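PDB 5NM7: peptidoglycan-binding domain 1 from Burkholderia, which is a modular phage endolysin that probably binds peptidoglycan through one domain and cleaves it with a lysozyme-like muramidase domain to lyse the bacterial host. Local coordinates for residues G50-G55 with A96-E101; H74-D77 with Q81-A84. All coordinates share one frame; numbering follows the deposited sequence.

Contact 1: residues G50-G55 with A96-E101. With GLY (glycine), chain C.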
# COMPACT_ATOMS: atom_id res chain seq x y z
N GLY A 50 3.13 -15.54 8.68
CA GLY A 50 2.21 -14.41 8.79
C GLY A 50 2.64 -13.15 8.07
O GLY A 50 2.37 -12.03 8.52
N LEU A 51 3.38 -13.30 6.97
CA LEU A 51 3.74 -12.19 6.12
C LEU A 51 2.81 -12.24 4.91
O LEU A 51 2.17 -13.25 4.64
CB LEU A 51 5.18 -12.30 5.64
CG LEU A 51 6.30 -12.12 6.68
CD1 LEU A 51 7.56 -12.78 6.21
CD2 LEU A 51 6.61 -10.66 6.86
N VAL A 52 2.80 -11.18 4.14
CA VAL A 52 2.18 -11.23 2.82
C VAL A 52 3.06 -12.06 1.86
O VAL A 52 4.24 -11.75 1.67
CB VAL A 52 1.97 -9.82 2.28
CG1 VAL A 52 1.59 -9.84 0.81
CG2 VAL A 52 0.90 -9.13 3.13
N ALA A 53 2.46 -13.09 1.26
CA ALA A 53 3.19 -14.01 0.38
C ALA A 53 3.25 -13.45 -1.02
O ALA A 53 2.41 -13.79 -1.88
CB ALA A 53 2.57 -15.38 0.39
N ASP A 54 4.20 -12.57 -1.26
CA ASP A 54 4.40 -11.96 -2.58
C ASP A 54 5.67 -12.44 -3.28
O ASP A 54 5.93 -12.07 -4.42
CB ASP A 54 4.37 -10.43 -2.54
CG ASP A 54 5.42 -9.82 -1.62
OD1 ASP A 54 6.36 -10.55 -1.23
OD2 ASP A 54 5.29 -8.60 -1.29
N GLY A 55 6.48 -13.24 -2.60
CA GLY A 55 7.71 -13.73 -3.23
C GLY A 55 8.81 -12.70 -3.38
O GLY A 55 9.80 -12.97 -4.06
N ALA A 96 -2.48 -9.10 -6.53
CA ALA A 96 -1.91 -8.22 -7.55
C ALA A 96 -2.07 -6.75 -7.24
O ALA A 96 -1.16 -5.99 -7.35
CB ALA A 96 -2.52 -8.53 -8.91
N VAL A 97 -3.26 -6.33 -6.82
CA VAL A 97 -3.49 -4.94 -6.41
C VAL A 97 -2.63 -4.53 -5.25
O VAL A 97 -2.05 -3.44 -5.23
CB VAL A 97 -4.95 -4.67 -6.07
CG1 VAL A 97 -5.13 -3.28 -5.47
CG2 VAL A 97 -5.74 -4.74 -7.35
N ASN A 98 -2.56 -5.39 -4.25
CA ASN A 98 -1.72 -5.12 -3.10
C ASN A 98 -0.26 -4.96 -3.49
O ASN A 98 0.41 -4.02 -3.07
CB ASN A 98 -1.86 -6.21 -2.07
CG ASN A 98 -1.16 -5.87 -0.79
OD1 ASN A 98 -1.45 -4.85 -0.16
ND2 ASN A 98 -0.21 -6.70 -0.40
N GLU A 99 0.24 -5.87 -4.32
CA GLU A 99 1.63 -5.76 -4.78
C GLU A 99 1.93 -4.49 -5.53
O GLU A 99 2.97 -3.85 -5.31
CB GLU A 99 2.00 -6.99 -5.64
CG GLU A 99 3.46 -7.00 -6.10
CD GLU A 99 3.82 -8.24 -6.91
OE1 GLU A 99 3.28 -9.30 -6.66
OE2 GLU A 99 4.64 -8.08 -7.82
N VAL A 100 1.05 -4.12 -6.45
CA VAL A 100 1.33 -3.02 -7.34
C VAL A 100 0.96 -1.67 -6.74
O VAL A 100 1.69 -0.68 -6.93
CB VAL A 100 0.61 -3.24 -8.68
CG1 VAL A 100 0.80 -2.05 -9.58
CG2 VAL A 100 1.14 -4.53 -9.32
N GLU A 101 -0.18 -1.61 -6.05
CA GLU A 101 -0.76 -0.34 -5.63
C GLU A 101 -0.40 0.08 -4.22
O GLU A 101 -0.45 1.26 -3.93
CB GLU A 101 -2.27 -0.36 -5.73
CG GLU A 101 -2.76 -0.61 -7.14
CD GLU A 101 -2.56 0.58 -8.06
OE1 GLU A 101 -1.96 1.60 -7.68
OE2 GLU A 101 -3.06 0.51 -9.24
N GLY C . 7.26 -8.47 0.63
CA GLY C . 7.73 -7.12 1.05
C GLY C . 8.65 -7.14 2.26
O GLY C . 8.85 -6.08 2.87
OXT GLY C . 9.23 -8.19 2.60

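Contact 2: residues H74-D77 with Q81-A84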
# COMPACT_ATOMS: atom_id res chain seq x y z
N HIS A 74 1.70 -4.94 10.64
CA HIS A 74 1.88 -5.27 9.21
C HIS A 74 0.79 -6.16 8.68
O HIS A 74 0.26 -7.03 9.36
CB HIS A 74 3.26 -5.89 8.96
CG HIS A 74 4.36 -4.92 9.18
ND1 HIS A 74 5.68 -5.29 9.24
CD2 HIS A 74 4.33 -3.57 9.34
CE1 HIS A 74 6.43 -4.20 9.42
NE2 HIS A 74 5.63 -3.15 9.47
N LEU A 75 0.48 -5.94 7.41
CA LEU A 75 -0.51 -6.73 6.72
C LEU A 75 -0.07 -8.18 6.63
O LEU A 75 1.11 -8.48 6.46
CB LEU A 75 -0.70 -6.16 5.29
CG LEU A 75 -2.04 -6.36 4.63
CD1 LEU A 75 -3.13 -5.60 5.39
CD2 LEU A 75 -1.98 -5.93 3.17
N THR A 76 -1.04 -9.08 6.73
CA THR A 76 -0.83 -10.53 6.55
C THR A 76 -1.58 -11.09 5.32
O THR A 76 -2.48 -10.45 4.82
CB THR A 76 -1.30 -11.29 7.79
OG1 THR A 76 -2.74 -11.29 7.84
CG2 THR A 76 -0.75 -10.66 9.10
N ASP A 77 -1.23 -12.31 4.90
CA ASP A 77 -1.99 -13.03 3.86
C ASP A 77 -3.47 -13.09 4.18
O ASP A 77 -4.32 -12.91 3.29
CB ASP A 77 -1.54 -14.49 3.71
CG ASP A 77 -0.45 -14.66 2.72
OD1 ASP A 77 -0.15 -13.71 1.95
OD2 ASP A 77 0.11 -15.79 2.71
N GLN A 81 -6.96 -12.20 2.07
CA GLN A 81 -8.11 -13.09 1.88
C GLN A 81 -9.39 -12.43 2.36
O GLN A 81 -10.42 -12.46 1.64
CB GLN A 81 -7.92 -14.45 2.57
CG GLN A 81 -9.08 -15.42 2.36
CD GLN A 81 -9.26 -15.84 0.91
OE1 GLN A 81 -8.44 -16.58 0.39
NE2 GLN A 81 -10.33 -15.39 0.27
N ARG A 82 -9.34 -11.76 3.51
CA ARG A 82 -10.53 -11.04 3.98
C ARG A 82 -10.96 -9.94 3.00
O ARG A 82 -12.18 -9.77 2.75
CB ARG A 82 -10.33 -10.49 5.39
CG ARG A 82 -10.47 -11.57 6.43
CD ARG A 82 -10.31 -11.01 7.82
NE ARG A 82 -8.93 -10.64 8.19
CZ ARG A 82 -8.03 -11.48 8.77
NH1 ARG A 82 -8.33 -12.76 9.04
NH2 ARG A 82 -6.82 -11.03 9.10
N ALA A 83 -9.99 -9.20 2.46
CA ALA A 83 -10.28 -8.19 1.47
C ALA A 83 -10.91 -8.79 0.21
O ALA A 83 -11.88 -8.22 -0.33
CB ALA A 83 -9.03 -7.37 1.14
N ALA A 84 -10.41 -9.94 -0.24
CA ALA A 84 -10.99 -10.63 -1.40
C ALA A 84 -12.45 -11.00 -1.15
O ALA A 84 -13.32 -10.81 -2.01
CB ALA A 84 -10.19 -11.87 -1.76
O HOH W 1 -4.05 -11.75 9.99

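Contact 1: residues G50-G55 with A96-E101
Val52 lays its CG1 methyl against the amide end of Asn98, with CG1 3.8 Å from ND2; the two side chains approach from opposite directions, the valine from the 50-55 loop and the asparagine from helix 91-101. In Val52 it is the branch anti to the backbone N (chi1 169°) that does the touching, while the other methyl, CG2, turns to Leu75. Asn98 also extends anti to its own N, which carries the amide off the helix to the loop; Leu75 and Phe181 pack on the same side chain. Two residues on, Asp54 lies near Glu99. Here the approach is looser, CB of Asp54 lying 4.4 Å from OE1 of Glu99, and the carboxylates themselves stay apart, with Asp54 OD2 5.8 Å from Glu99 OE1. Each acid is committed to other partners. Glu99 forms a salt bridge with Arg260 through OE2 and a hydrogen bond with Tyr261 through OE1. OD1 of Asp54 accepts from the amide N of Ile56 and from Gln46 NE2. Its OD2 takes a hydrogen bond from the amino group of a bound glycine, 2.8 Å from the ligand N, which also bonds to the carbonyl O of Ile56. Val52 and Asp54 are the ends of an inverse gamma turn centred on Ala53, closed by a weak hydrogen bond from Asp54 N to Val52 O. The contact joins the region of the peptidoglycan-binding family to that of the N-acetylmuramidase family without a direct hydrogen bond between the segments. The Arg260 salt bridge and, where glycine is bound, its amino group would probably offset the repulsion between the two carboxylates, and Val52 adds a van der Waals contact with the Asn98 amide.

Contact 2: residues H74-D77 with Q81-A84
The N-terminal part of helix 77-87, with Thr76 at its N-cap, brings 74-77 and 81-84 together. Its direct bond is the helical i to i+4 link from Gln81 N to Asp77 O, 3.0 Å long with an N-H...O angle of 159°. The donor lies in the carbonyl plane, and CB of Gln81 rests 4.0 Å from the same Asp77 O. The side chain of Gln81 starts anti to its backbone N; a kink at chi2 (65°) then takes the amide off from Asp77, and NE2 makes a weak hydrogen bond with Asp85 OD1. The second link is indirect. Arg82 reaches back along the helix toward the cap, bringing NH2 to 4.3 Å from Thr76 OG1, too far for a direct bond, and a water fills the step. This water accepts from Arg82 NH2 at 3.0 Å, meeting the guanidinium at its edge and in its plane, and lies 2.6 Å from Thr76 OG1. The same NH2 forms a salt bridge with Asp79 OD1, while Asp79 OD2 accepts from the backbone N of Thr76. Asp79 thus ties the cap residue and the arginine together, which should help to fix the guanidinium beside the helix start. The hydroxyl of Thr76 also caps a backbone N in the first turn, so OG1 serves both helix and water, and with the Asp79 bond to Thr76 N this is consistent with a capping box. Asp77 directs its carboxylate to Arg95 of helix 91-101, with OD1 in a salt bridge to NH1. Ala83 and Asp79 line a pocket that holds a bound glycine, together with Leu211 of helix 207-219. Around this start, Leu75 and Ala83 pack on Leu211, while Gln81 touches Leu91 and Ala84 meets Val94 of helix 91-101.

In the fold
The centres of the two contacts lie about 9 Å apart. Along the chain the 50-55 loop comes first, then helix 59-67, both segments of contact 2, and finally 96-101; contact 2 therefore falls wholly within the span between the two segments of contact 1. Helix 77-87 carries 81-84 of contact 2, and the next helix, 91-101, carries 96-101 of contact 1. The contacts touch directly: Ala53 N lies 2.8 Å from Asp77 OD1, a probable hydrogen bond, and Gly50 O packs 3.5 Å from Thr76 CG2. Residues 74-77 thus touch both the 50-55 loop, in the peptidoglycan-binding region, and helix 91-101, in the N-acetylmuramidase region, which probably helps to set how the two modules are oriented.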